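Local coordinates for protein 4-hydroxybenzoyl-CoA thioesterase (Pseudomonas sp. CBS3, PDB 1LO7) that hydrolyses 4-hydroxybenzoyl-CoA to 4-hydroxybenzoate and CoA, the last step in converting 4-chlorobenzoate to 4-hydroxybenzoate, at residues A[45-50]-A[57-62]; A[70-75]-A[98-103]; A[84-87]-A[92-95]. One frame throughout, in Å; residues are numbered along the deposited sequence.

The three contacts share one hot-dog sheet but differ in burial and chemistry. Interaction 1 is buried: the start of helix 47-54 lays an indole on strand 56-68, and the bound inhibitor is gripped by backbone N-H and C=O groups. Interaction 2, partly buried at the other side of the chain's centre, ties the loop after that strand to strand 91-101 through one arginine and one carbonyl. Interaction 3 uses the same strand 91-101, in a hairpin with strand 77-87, and has an apolar side and a charged one. It touches interaction 1 directly, F92 CZ lying 4.0 Å from T59 CB, whereas interaction 2 adjoins it only along the sequence.

Interaction 1 of 3, residues A[45-50]-A[57-62]; sequences PPWRQT and VGTPIV. With 4CO (4-hydroxyphenacyl coenzyme A), chain B.
W47, a substrate-binding residue and the first of helix 47-54, lays one face of its indole on the backbone of G58 in strand 56-68 of the hot-dog fold. The tight part is a CH-pi contact: G58 CA stands 3.5 Å from the centroid of the W47 five-membered ring, only 10° off the ring normal. With CG anti to its own carbonyl carbon (chi1 -49°), the W47 ring is carried over the strand, while W47 CB rests 3.5 Å from V57 O. A looser touch follows at the far end of the indole, where CH2 meets T59 CG2 at 3.9 Å and the two side chains cross at about a right angle. The more open side is at V57, which meets W47 through its backbone; its CB points away from the helix and the residue is partly exposed. F13 of the second subunit meets the indole edge-to-face. Beyond G58 the chain lines the site of 4-hydroxyphenacyl-CoA, with P60 CB 3.7 Å from the inhibitor's sulfur S1P. I61 O accepts a bond from the pantetheine N4P at 2.8 Å. At the phenol end, T59 N donates to the hydroxyl O2B at 2.8 Å. W47 NE1 is a near neighbour of that oxygen, 3.4 Å from O2B.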
loop_
_atom_site.group_PDB
_atom_site.type_symbol
_atom_site.label_atom_id
_atom_site.label_comp_id
_atom_site.label_asym_id
_atom_site.label_seq_id
_atom_site.Cartn_x
_atom_site.Cartn_y
_atom_site.Cartn_z
ATOM N N PRO A 45 -10.577 -23.791 4.363
ATOM C CA PRO A 45 -9.386 -23.589 5.164
ATOM C C PRO A 45 -8.558 -22.435 4.574
ATOM O O PRO A 45 -8.767 -22.041 3.436
ATOM C CB PRO A 45 -8.602 -24.911 4.978
ATOM C CG PRO A 45 -9.496 -25.904 4.252
ATOM C CD PRO A 45 -10.520 -25.030 3.548
ATOM N N PRO A 46 -7.600 -21.918 5.310
ATOM C CA PRO A 46 -6.743 -20.868 4.790
ATOM C C PRO A 46 -5.898 -21.409 3.654
ATOM O O PRO A 46 -5.570 -22.613 3.633
ATOM C CB PRO A 46 -5.807 -20.464 5.950
ATOM C CG PRO A 46 -6.221 -21.319 7.143
ATOM C CD PRO A 46 -7.417 -22.164 6.757
ATOM N N TRP A 47 -5.528 -20.529 2.725
ATOM C CA TRP A 47 -4.738 -21.006 1.603
ATOM C C TRP A 47 -3.443 -21.731 2.043
ATOM O O TRP A 47 -2.974 -22.661 1.389
ATOM C CB TRP A 47 -4.407 -19.887 0.620
ATOM C CG TRP A 47 -5.600 -19.059 0.216
ATOM C CD1 TRP A 47 -5.612 -17.703 0.138
ATOM C CD2 TRP A 47 -6.917 -19.515 -0.140
ATOM N NE1 TRP A 47 -6.837 -17.258 -0.253
ATOM C CE2 TRP A 47 -7.669 -18.337 -0.463
ATOM C CE3 TRP A 47 -7.524 -20.794 -0.258
ATOM C CZ2 TRP A 47 -8.996 -18.393 -0.875
ATOM C CZ3 TRP A 47 -8.851 -20.831 -0.683
ATOM C CH2 TRP A 47 -9.561 -19.639 -0.985
ATOM N N ARG A 48 -2.825 -21.304 3.162
ATOM C CA ARG A 48 -1.596 -21.924 3.664
ATOM C C ARG A 48 -1.797 -23.420 3.828
ATOM O O ARG A 48 -0.893 -24.223 3.642
ATOM C CB ARG A 48 -1.350 -21.262 5.029
ATOM C CG ARG A 48 0.011 -21.369 5.637
ATOM C CD ARG A 48 -0.039 -20.738 7.025
ATOM N NE ARG A 48 -0.119 -19.272 6.967
ATOM C CZ ARG A 48 -1.203 -18.609 7.340
ATOM N NH1 ARG A 48 -2.296 -19.233 7.794
ATOM N NH2 ARG A 48 -1.169 -17.276 7.274
ATOM N N GLN A 49 -3.003 -23.793 4.203
ATOM C CA GLN A 49 -3.310 -25.187 4.395
ATOM C C GLN A 49 -3.752 -25.847 3.071
ATOM O O GLN A 49 -3.353 -26.961 2.723
ATOM C CB GLN A 49 -4.379 -25.278 5.523
ATOM C CG GLN A 49 -4.969 -26.666 5.793
ATOM C CD GLN A 49 -6.005 -26.596 6.904
ATOM O OE1 GLN A 49 -5.905 -25.744 7.806
ATOM N NE2 GLN A 49 -7.021 -27.459 6.802
ATOM N N THR A 50 -4.608 -25.157 2.296
ATOM C CA THR A 50 -5.056 -25.776 1.058
ATOM C C THR A 50 -3.896 -26.044 0.114
ATOM O O THR A 50 -3.945 -27.002 -0.655
ATOM C CB THR A 50 -6.130 -24.956 0.306
ATOM O OG1 THR A 50 -5.610 -23.681 -0.096
ATOM C CG2 THR A 50 -7.377 -24.757 1.156
ATOM N N VAL A 57 -3.569 -22.440 -4.222
ATOM C CA VAL A 57 -2.843 -21.299 -3.645
ATOM C C VAL A 57 -3.732 -20.123 -3.270
ATOM O O VAL A 57 -3.307 -19.169 -2.587
ATOM C CB VAL A 57 -1.729 -20.822 -4.610
ATOM C CG1 VAL A 57 -0.769 -21.944 -4.914
ATOM C CG2 VAL A 57 -2.308 -20.267 -5.907
ATOM N N GLY A 58 -4.952 -20.170 -3.752
ATOM C CA GLY A 58 -5.849 -19.081 -3.485
ATOM C C GLY A 58 -6.762 -18.899 -4.699
ATOM O O GLY A 58 -6.929 -19.834 -5.502
ATOM N N THR A 59 -7.362 -17.683 -4.806
ATOM C CA THR A 59 -8.290 -17.360 -5.895
ATOM C C THR A 59 -7.890 -16.071 -6.621
ATOM O O THR A 59 -8.463 -15.004 -6.411
ATOM C CB THR A 59 -9.736 -17.224 -5.359
ATOM O OG1 THR A 59 -9.752 -16.178 -4.396
ATOM C CG2 THR A 59 -10.154 -18.526 -4.722
ATOM N N PRO A 60 -6.876 -16.157 -7.463
ATOM C CA PRO A 60 -6.430 -14.987 -8.200
ATOM C C PRO A 60 -7.555 -14.452 -9.086
ATOM O O PRO A 60 -8.455 -15.180 -9.544
ATOM C CB PRO A 60 -5.279 -15.437 -9.108
ATOM C CG PRO A 60 -5.221 -16.945 -9.010
ATOM C CD PRO A 60 -6.155 -17.381 -7.872
ATOM N N ILE A 61 -7.489 -13.128 -9.324
ATOM C CA ILE A 61 -8.472 -12.409 -10.143
ATOM C C ILE A 61 -8.093 -12.389 -11.597
ATOM O O ILE A 61 -6.923 -12.229 -11.898
ATOM C CB ILE A 61 -8.629 -10.990 -9.578
ATOM C CG1 ILE A 61 -9.814 -10.211 -10.186
ATOM C CG2 ILE A 61 -7.304 -10.215 -9.665
ATOM C CD1 ILE A 61 -10.325 -9.070 -9.287
ATOM N N VAL A 62 -9.107 -12.591 -12.461
ATOM C CA VAL A 62 -8.925 -12.582 -13.914
ATOM C C VAL A 62 -9.634 -11.393 -14.568
ATOM O O VAL A 62 -9.280 -10.943 -15.662
ATOM C CB VAL A 62 -9.262 -13.878 -14.636
ATOM C CG1 VAL A 62 -8.352 -14.981 -14.080
ATOM C CG2 VAL A 62 -10.702 -14.333 -14.384
HETATM N N1A 4CO B . -13.016 -12.446 -18.283
HETATM C C2A 4CO B . -13.830 -13.464 -17.869
HETATM N N3A 4CO B . -13.480 -14.685 -17.557
HETATM C C4A 4CO B . -12.148 -14.876 -17.663
HETATM C C5A 4CO B . -11.211 -13.947 -18.081
HETATM C C6A 4CO B . -11.683 -12.663 -18.396
HETATM N N6A 4CO B . -10.890 -11.691 -18.795
HETATM N N7A 4CO B . -9.933 -14.498 -18.091
HETATM C C8A 4CO B . -10.113 -15.763 -17.692
HETATM N N9A 4CO B . -11.430 -16.046 -17.445
HETATM C C1D 4CO B . -12.025 -17.336 -17.081
HETATM C C2D 4CO B . -12.007 -18.314 -18.252
HETATM O O2D 4CO B . -13.065 -18.053 -19.176
HETATM C C3D 4CO B . -12.265 -19.607 -17.497
HETATM O O3D 4CO B . -13.564 -19.612 -16.963
HETATM P P3D 4CO B . -14.539 -20.843 -17.136
HETATM O O7A 4CO B . -15.156 -20.700 -18.439
HETATM O O8A 4CO B . -13.789 -22.097 -17.019
HETATM O O9A 4CO B . -15.596 -20.746 -16.002
HETATM C C4D 4CO B . -11.330 -19.382 -16.313
HETATM O O4D 4CO B . -11.167 -17.935 -16.195
HETATM C C5D 4CO B . -10.010 -20.095 -16.331
HETATM O O5D 4CO B . -9.218 -19.510 -17.369
HETATM P P1A 4CO B . -8.485 -20.477 -18.390
HETATM O O1A 4CO B . -7.972 -19.552 -19.412
HETATM O O2A 4CO B . -9.368 -21.485 -18.931
HETATM O O3A 4CO B . -7.371 -21.225 -17.670
HETATM P P2A 4CO B . -5.821 -20.869 -17.459
HETATM O O4A 4CO B . -5.302 -21.871 -16.504
HETATM O O5A 4CO B . -5.138 -21.014 -18.743
HETATM O O6A 4CO B . -5.563 -19.287 -17.088
HETATM C CBP 4CO B . -4.923 -17.927 -15.295
HETATM C CCP 4CO B . -6.023 -18.842 -15.839
HETATM C CDP 4CO B . -3.582 -18.673 -15.189
HETATM C CEP 4CO B . -5.357 -17.331 -13.963
HETATM C CAP 4CO B . -4.555 -16.837 -16.315
HETATM O OAP 4CO B . -5.712 -16.074 -16.662
HETATM C C9P 4CO B . -3.689 -15.758 -15.668
HETATM O O9P 4CO B . -2.571 -16.023 -15.281
HETATM N N8P 4CO B . -4.292 -14.456 -15.455
HETATM C C7P 4CO B . -3.459 -13.583 -14.620
HETATM C C6P 4CO B . -3.812 -13.705 -13.131
HETATM C C5P 4CO B . -3.182 -12.529 -12.378
HETATM O O5P 4CO B . -1.979 -12.291 -12.413
HETATM N N4P 4CO B . -4.146 -11.768 -11.619
HETATM C C3P 4CO B . -3.631 -10.566 -10.979
HETATM C C2P 4CO B . -2.810 -10.893 -9.759
HETATM S S1P 4CO B . -3.396 -12.304 -8.821
HETATM O O1B 4CO B . -3.846 -10.555 -6.100
HETATM C C1B 4CO B . -3.584 -11.737 -6.234
HETATM C C2B 4CO B . -4.335 -12.739 -5.468
HETATM C C3B 4CO B . -4.007 -14.109 -5.625
HETATM C C4B 4CO B . -4.696 -15.068 -4.887
HETATM C C5B 4CO B . -5.690 -14.665 -3.972
HETATM O O2B 4CO B . -6.354 -15.616 -3.168
HETATM C C6B 4CO B . -6.026 -13.289 -3.843
HETATM C C7B 4CO B . -5.339 -12.317 -4.597
HETATM C CB 4CO B . -2.548 -12.188 -7.196
#

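Interaction 2 of 3, residues A[70-75]-A[98-103]; sequences CTASYD and VSRTTP. With 4CO (4-hydroxyphenacyl coenzyme A), chain C.
R100 reaches from strand 91-101 of the hot-dog fold to the loop 70-75 and holds the backbone carbonyl of T71. Its CB leaves the strand toward the loop, and CG sits between the backbone N and the carbonyl carbon (chi1 55°). Two further bends, at chi2 and chi3, fold the chain through CD and NE and bring the guanidinium up to the loop with an edge presented to T71. The side chain also packs on V110 of strand 107-123. At the tip, CZ comes to 3.3 Å from T71 O, and the two terminal nitrogens share that oxygen. NH1 makes the stronger bond, 2.6 Å to T71 O, with an N-H...O angle of 160° and the oxygen close to the guanidinium plane. NH2 adds a weak bond to T71 O at 3.1 Å, bent to 131°. NH1 also meets A72 CB at 3.6 Å and C70 SG at 3.9 Å, both obliquely to the flat group. NH2 also has a long, weak ion pair with D76 OD2. T71 CB points away from the strand, and T71 CG2 lies 3.6 Å from the amide oxygen O5P of 4-hydroxyphenacyl-CoA. This is consistent with R100 steadying the backbone of a residue that touches the pantetheine arm. The loop follows strand 56-68 and leads into strand 77-87; C70 is backbone-bonded to V110 of strand 107-123, and A72 packs against Y27 of helix 25-41.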
loop_
_atom_site.group_PDB
_atom_site.type_symbol
_atom_site.label_atom_id
_atom_site.label_comp_id
_atom_site.label_asym_id
_atom_site.label_seq_id
_atom_site.Cartn_x
_atom_site.Cartn_y
_atom_site.Cartn_z
ATOM N N CYS A 70 -19.955 7.216 -4.773
ATOM C CA CYS A 70 -19.775 8.403 -3.963
ATOM C C CYS A 70 -18.459 8.263 -3.209
ATOM O O CYS A 70 -17.867 7.197 -3.159
ATOM C CB CYS A 70 -20.943 8.784 -3.047
ATOM S SG CYS A 70 -21.052 7.631 -1.690
ATOM N N THR A 71 -17.982 9.354 -2.666
ATOM C CA THR A 71 -16.708 9.329 -1.972
ATOM C C THR A 71 -16.818 8.872 -0.562
ATOM O O THR A 71 -17.878 8.810 0.014
ATOM C CB THR A 71 -16.126 10.754 -1.939
ATOM O OG1 THR A 71 -16.931 11.574 -1.116
ATOM C CG2 THR A 71 -16.022 11.358 -3.333
ATOM N N ALA A 72 -15.649 8.546 -0.002
ATOM C CA ALA A 72 -15.601 8.170 1.383
ATOM C C ALA A 72 -14.298 8.758 1.931
ATOM O O ALA A 72 -13.384 9.073 1.133
ATOM C CB ALA A 72 -15.754 6.695 1.642
ATOM N N SER A 73 -14.188 8.894 3.252
ATOM C CA SER A 73 -12.948 9.457 3.830
ATOM C C SER A 73 -12.627 8.821 5.165
ATOM O O SER A 73 -13.402 8.037 5.696
ATOM C CB SER A 73 -13.112 10.973 3.979
ATOM O OG SER A 73 -11.845 11.586 4.224
ATOM N N TYR A 74 -11.479 9.181 5.748
ATOM C CA TYR A 74 -11.085 8.612 7.015
ATOM C C TYR A 74 -12.122 8.812 8.100
ATOM O O TYR A 74 -12.758 9.871 8.201
ATOM C CB TYR A 74 -9.639 8.992 7.448
ATOM C CG TYR A 74 -9.442 10.476 7.739
ATOM C CD1 TYR A 74 -8.953 11.343 6.757
ATOM C CD2 TYR A 74 -9.680 10.989 9.014
ATOM C CE1 TYR A 74 -8.736 12.697 7.017
ATOM C CE2 TYR A 74 -9.443 12.338 9.304
ATOM C CZ TYR A 74 -8.972 13.191 8.305
ATOM O OH TYR A 74 -8.748 14.504 8.584
ATOM N N ASP A 75 -12.273 7.766 8.893
ATOM C CA ASP A 75 -13.234 7.670 9.989
ATOM C C ASP A 75 -14.553 7.110 9.512
ATOM O O ASP A 75 -15.356 6.653 10.313
ATOM C CB ASP A 75 -13.362 8.855 10.919
ATOM C CG ASP A 75 -12.080 9.039 11.698
ATOM O OD1 ASP A 75 -11.453 8.119 12.181
ATOM O OD2 ASP A 75 -11.664 10.246 11.696
ATOM N N VAL A 98 -20.256 -2.043 -1.430
ATOM C CA VAL A 98 -19.665 -1.254 -0.335
ATOM C C VAL A 98 -20.557 -0.054 -0.016
ATOM O O VAL A 98 -20.896 0.755 -0.897
ATOM C CB VAL A 98 -18.261 -0.714 -0.705
ATOM C CG1 VAL A 98 -17.646 0.044 0.482
ATOM C CG2 VAL A 98 -17.349 -1.869 -1.165
ATOM N N SER A 99 -20.924 0.048 1.250
ATOM C CA SER A 99 -21.771 1.153 1.631
ATOM C C SER A 99 -21.279 1.801 2.894
ATOM O O SER A 99 -20.448 1.267 3.626
ATOM C CB SER A 99 -23.206 0.700 1.853
ATOM O OG SER A 99 -23.265 -0.240 2.897
ATOM N N ARG A 100 -21.856 2.944 3.149
ATOM C CA ARG A 100 -21.573 3.643 4.383
ATOM C C ARG A 100 -22.828 4.284 4.867
ATOM O O ARG A 100 -23.763 4.527 4.100
ATOM C CB ARG A 100 -20.407 4.587 4.432
ATOM C CG ARG A 100 -20.498 5.604 3.361
ATOM C CD ARG A 100 -21.147 6.826 3.937
ATOM N NE ARG A 100 -20.401 8.061 3.783
ATOM C CZ ARG A 100 -19.566 8.382 2.805
ATOM N NH1 ARG A 100 -19.269 7.567 1.814
ATOM N NH2 ARG A 100 -18.991 9.583 2.820
ATOM N N THR A 101 -22.856 4.537 6.148
ATOM C CA THR A 101 -24.049 5.136 6.688
ATOM C C THR A 101 -23.903 6.600 7.056
ATOM O O THR A 101 -22.919 7.042 7.629
ATOM C CB THR A 101 -24.592 4.335 7.891
ATOM O OG1 THR A 101 -24.826 3.006 7.506
ATOM C CG2 THR A 101 -25.891 4.920 8.412
ATOM N N THR A 102 -24.951 7.316 6.705
ATOM C CA THR A 102 -25.131 8.725 6.957
ATOM C C THR A 102 -25.591 8.760 8.427
ATOM O O THR A 102 -26.065 7.729 8.920
ATOM C CB THR A 102 -26.233 9.124 5.931
ATOM O OG1 THR A 102 -25.954 10.264 5.152
ATOM C CG2 THR A 102 -27.686 8.967 6.401
ATOM N N PRO A 103 -25.457 9.862 9.169
ATOM C CA PRO A 103 -25.937 9.816 10.558
ATOM C C PRO A 103 -27.463 9.770 10.603
ATOM O O PRO A 103 -28.069 9.633 11.678
ATOM C CB PRO A 103 -25.453 11.055 11.277
ATOM C CG PRO A 103 -24.560 11.781 10.278
ATOM C CD PRO A 103 -24.528 10.994 8.969
HETATM N N1A 4CO C . -19.926 4.502 -15.534
HETATM C C2A 4CO C . -19.712 5.375 -16.565
HETATM N N3A 4CO C . -19.706 6.681 -16.512
HETATM C C4A 4CO C . -19.924 7.141 -15.262
HETATM C C5A 4CO C . -20.168 6.379 -14.132
HETATM C C6A 4CO C . -20.155 4.985 -14.289
HETATM N N6A 4CO C . -20.363 4.153 -13.290
HETATM N N7A 4CO C . -20.371 7.189 -13.018
HETATM C C8A 4CO C . -20.263 8.438 -13.491
HETATM N N9A 4CO C . -20.017 8.462 -14.839
HETATM C C1D 4CO C . -19.926 9.630 -15.719
HETATM C C2D 4CO C . -21.288 10.284 -15.929
HETATM O O2D 4CO C . -22.071 9.579 -16.895
HETATM C C3D 4CO C . -20.837 11.624 -16.484
HETATM O O3D 4CO C . -20.249 11.457 -17.749
HETATM P P3D 4CO C . -20.647 12.357 -18.986
HETATM O O7A 4CO C . -21.848 11.775 -19.550
HETATM O O8A 4CO C . -20.859 13.741 -18.551
HETATM O O9A 4CO C . -19.467 12.290 -19.993
HETATM C C4D 4CO C . -19.683 11.902 -15.526
HETATM O O4D 4CO C . -19.247 10.600 -15.028
HETATM C C5D 4CO C . -19.934 12.873 -14.410
HETATM O O5D 4CO C . -20.851 12.258 -13.501
HETATM P P1A 4CO C . -22.104 13.100 -13.012
HETATM O O1A 4CO C . -22.913 12.103 -12.295
HETATM O O2A 4CO C . -22.813 13.724 -14.106
HETATM O O3A 4CO C . -21.633 14.230 -12.106
HETATM P P2A 4CO C . -21.430 14.297 -10.517
HETATM O O4A 4CO C . -20.758 15.586 -10.248
HETATM O O5A 4CO C . -22.747 14.289 -9.884
HETATM O O6A 4CO C . -20.721 12.948 -9.895
HETATM C CBP 4CO C . -18.702 12.230 -8.958
HETATM C CCP 4CO C . -19.381 12.715 -10.241
HETATM C CDP 4CO C . -18.840 13.265 -7.829
HETATM C CEP 4CO C . -17.247 11.880 -9.243
HETATM C CAP 4CO C . -19.464 11.045 -8.342
HETATM O OAP 4CO C . -19.565 9.978 -9.288
HETATM C C9P 4CO C . -18.634 10.374 -7.249
HETATM O O9P 4CO C . -18.378 10.971 -6.225
HETATM N N8P 4CO C . -18.098 9.056 -7.531
HETATM C C7P 4CO C . -17.131 8.617 -6.518
HETATM C C6P 4CO C . -15.692 9.001 -6.893
HETATM C C5P 4CO C . -14.725 8.210 -6.006
HETATM O O5P 4CO C . -14.769 8.252 -4.781
HETATM N N4P 4CO C . -13.762 7.449 -6.766
HETATM C C3P 4CO C . -12.893 6.581 -5.985
HETATM C C2P 4CO C . -11.826 7.363 -5.266
HETATM S S1P 4CO C . -11.205 8.783 -6.168
HETATM O O1B 4CO C . -8.137 7.665 -6.201
HETATM C C1B 4CO C . -8.551 8.811 -6.224
HETATM C C2B 4CO C . -7.995 9.766 -7.189
HETATM C C3B 4CO C . -8.477 11.098 -7.192
HETATM C C4B 4CO C . -7.943 12.020 -8.088
HETATM C C5B 4CO C . -6.909 11.627 -8.962
HETATM O O2B 4CO C . -6.309 12.563 -9.831
HETATM C C6B 4CO C . -6.451 10.280 -8.966
HETATM C C7B 4CO C . -6.998 9.342 -8.069
HETATM C CB 4CO C . -9.644 9.248 -5.320
#

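Interaction 3 of 3, residues A[84-87]-A[92-95]; sequences IKEW and FVQR
I84 CD1 touches the F92 ring at CD2, 3.6 Å away, while W87 CE3 lies 3.7 Å from F92 CB. W87 and F92 run side by side, their rings inclined at 56° and neither stacked nor edge-to-face. The indole is backed from within its own strand by I84 CG2, which lies over the centre of one face. Elsewhere in the contact, V93 CG1, anti to the backbone N (chi1 177°), lies 3.6 Å from CD of the K85 chain, which points the same way. The backbone sets this pattern: strands 77-87 and 91-101 form an antiparallel hairpin of the hot-dog sheet, interrupted by a classic beta bulge in which K85 and E86 both face V93. K85 N donates to V93 O at 2.8 Å, and V93 N to E86 O at 2.9 Å. Toward solvent, K85 CD lies over one face of the R95 guanidinium and K85 CE comes to 3.3 Å from R95 NH2. K85 NZ stays 4.3 Å from R95 NH2, a like-charge approach probably eased by D114, which forms a salt bridge with R95 NE. E86 is bridged to R88. Farther out, F119 and F39 meet the F92 ring, Y38 of helix 25-41 packs on I84, and I137 and C140 of helix 134-140 pack on W87.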
loop_
_atom_site.group_PDB
_atom_site.type_symbol
_atom_site.label_atom_id
_atom_site.label_comp_id
_atom_site.label_asym_id
_atom_site.label_seq_id
_atom_site.Cartn_x
_atom_site.Cartn_y
_atom_site.Cartn_z
ATOM N N ILE A 84 -21.409 -14.825 -4.052
ATOM C CA ILE A 84 -21.018 -15.404 -5.289
ATOM C C ILE A 84 -22.276 -15.247 -6.156
ATOM O O ILE A 84 -23.342 -15.758 -5.818
ATOM C CB ILE A 84 -20.675 -16.867 -5.163
ATOM C CG1 ILE A 84 -19.499 -17.021 -4.203
ATOM C CG2 ILE A 84 -20.368 -17.433 -6.573
ATOM C CD1 ILE A 84 -18.185 -16.659 -4.886
ATOM N N LYS A 85 -22.132 -14.526 -7.249
ATOM C CA LYS A 85 -23.182 -14.227 -8.190
ATOM C C LYS A 85 -23.393 -15.401 -9.148
ATOM O O LYS A 85 -24.519 -15.724 -9.510
ATOM C CB LYS A 85 -22.740 -12.959 -8.954
ATOM C CG LYS A 85 -23.753 -12.273 -9.868
ATOM C CD LYS A 85 -23.113 -11.425 -10.980
ATOM C CE LYS A 85 -24.090 -10.528 -11.741
ATOM N NZ LYS A 85 -24.288 -10.918 -13.150
ATOM N N GLU A 86 -22.296 -16.064 -9.576
ATOM C CA GLU A 86 -22.423 -17.176 -10.512
ATOM C C GLU A 86 -21.216 -18.096 -10.496
ATOM O O GLU A 86 -20.045 -17.660 -10.406
ATOM C CB GLU A 86 -22.578 -16.534 -11.919
ATOM C CG GLU A 86 -22.593 -17.517 -13.120
ATOM C CD GLU A 86 -22.516 -16.768 -14.447
ATOM O OE1 GLU A 86 -22.152 -17.261 -15.476
ATOM O OE2 GLU A 86 -22.842 -15.505 -14.343
ATOM N N TRP A 87 -21.504 -19.402 -10.571
ATOM C CA TRP A 87 -20.460 -20.447 -10.634
ATOM C C TRP A 87 -20.437 -20.856 -12.103
ATOM O O TRP A 87 -21.460 -21.206 -12.714
ATOM C CB TRP A 87 -20.768 -21.686 -9.780
ATOM C CG TRP A 87 -20.918 -21.478 -8.296
ATOM C CD1 TRP A 87 -22.084 -21.570 -7.592
ATOM C CD2 TRP A 87 -19.882 -21.254 -7.346
ATOM N NE1 TRP A 87 -21.850 -21.366 -6.270
ATOM C CE2 TRP A 87 -20.503 -21.173 -6.081
ATOM C CE3 TRP A 87 -18.498 -21.114 -7.438
ATOM C CZ2 TRP A 87 -19.754 -20.946 -4.914
ATOM C CZ3 TRP A 87 -17.764 -20.874 -6.276
ATOM C CH2 TRP A 87 -18.396 -20.801 -5.037
ATOM N N PHE A 92 -15.609 -17.979 -11.267
ATOM C CA PHE A 92 -16.809 -17.626 -10.538
ATOM C C PHE A 92 -16.846 -16.090 -10.463
ATOM O O PHE A 92 -15.797 -15.419 -10.529
ATOM C CB PHE A 92 -16.868 -18.317 -9.159
ATOM C CG PHE A 92 -15.701 -17.946 -8.248
ATOM C CD1 PHE A 92 -14.553 -18.753 -8.178
ATOM C CD2 PHE A 92 -15.725 -16.782 -7.463
ATOM C CE1 PHE A 92 -13.466 -18.416 -7.363
ATOM C CE2 PHE A 92 -14.647 -16.439 -6.634
ATOM C CZ PHE A 92 -13.512 -17.260 -6.575
ATOM N N VAL A 93 -18.039 -15.567 -10.328
ATOM C CA VAL A 93 -18.224 -14.135 -10.260
ATOM C C VAL A 93 -18.540 -13.845 -8.825
ATOM O O VAL A 93 -19.499 -14.383 -8.279
ATOM C CB VAL A 93 -19.386 -13.669 -11.170
ATOM C CG1 VAL A 93 -19.579 -12.152 -11.008
ATOM C CG2 VAL A 93 -19.186 -14.013 -12.664
ATOM N N GLN A 94 -17.694 -13.010 -8.215
ATOM C CA GLN A 94 -17.869 -12.623 -6.830
ATOM C C GLN A 94 -18.246 -11.123 -6.798
ATOM O O GLN A 94 -17.500 -10.264 -7.274
ATOM C CB GLN A 94 -16.584 -12.880 -5.992
ATOM C CG GLN A 94 -16.819 -12.882 -4.481
ATOM C CD GLN A 94 -15.604 -13.442 -3.733
ATOM O OE1 GLN A 94 -15.735 -14.085 -2.678
ATOM N NE2 GLN A 94 -14.425 -13.226 -4.280
ATOM N N ARG A 95 -19.408 -10.848 -6.253
ATOM C CA ARG A 95 -19.892 -9.481 -6.184
ATOM C C ARG A 95 -19.689 -8.891 -4.798
ATOM O O ARG A 95 -19.921 -9.559 -3.770
ATOM C CB ARG A 95 -21.392 -9.422 -6.537
ATOM C CG ARG A 95 -22.000 -8.031 -6.206
ATOM C CD ARG A 95 -23.341 -7.797 -6.884
ATOM N NE ARG A 95 -23.172 -7.744 -8.329
ATOM C CZ ARG A 95 -24.181 -7.562 -9.170
ATOM N NH1 ARG A 95 -25.435 -7.425 -8.744
ATOM N NH2 ARG A 95 -23.927 -7.525 -10.455
#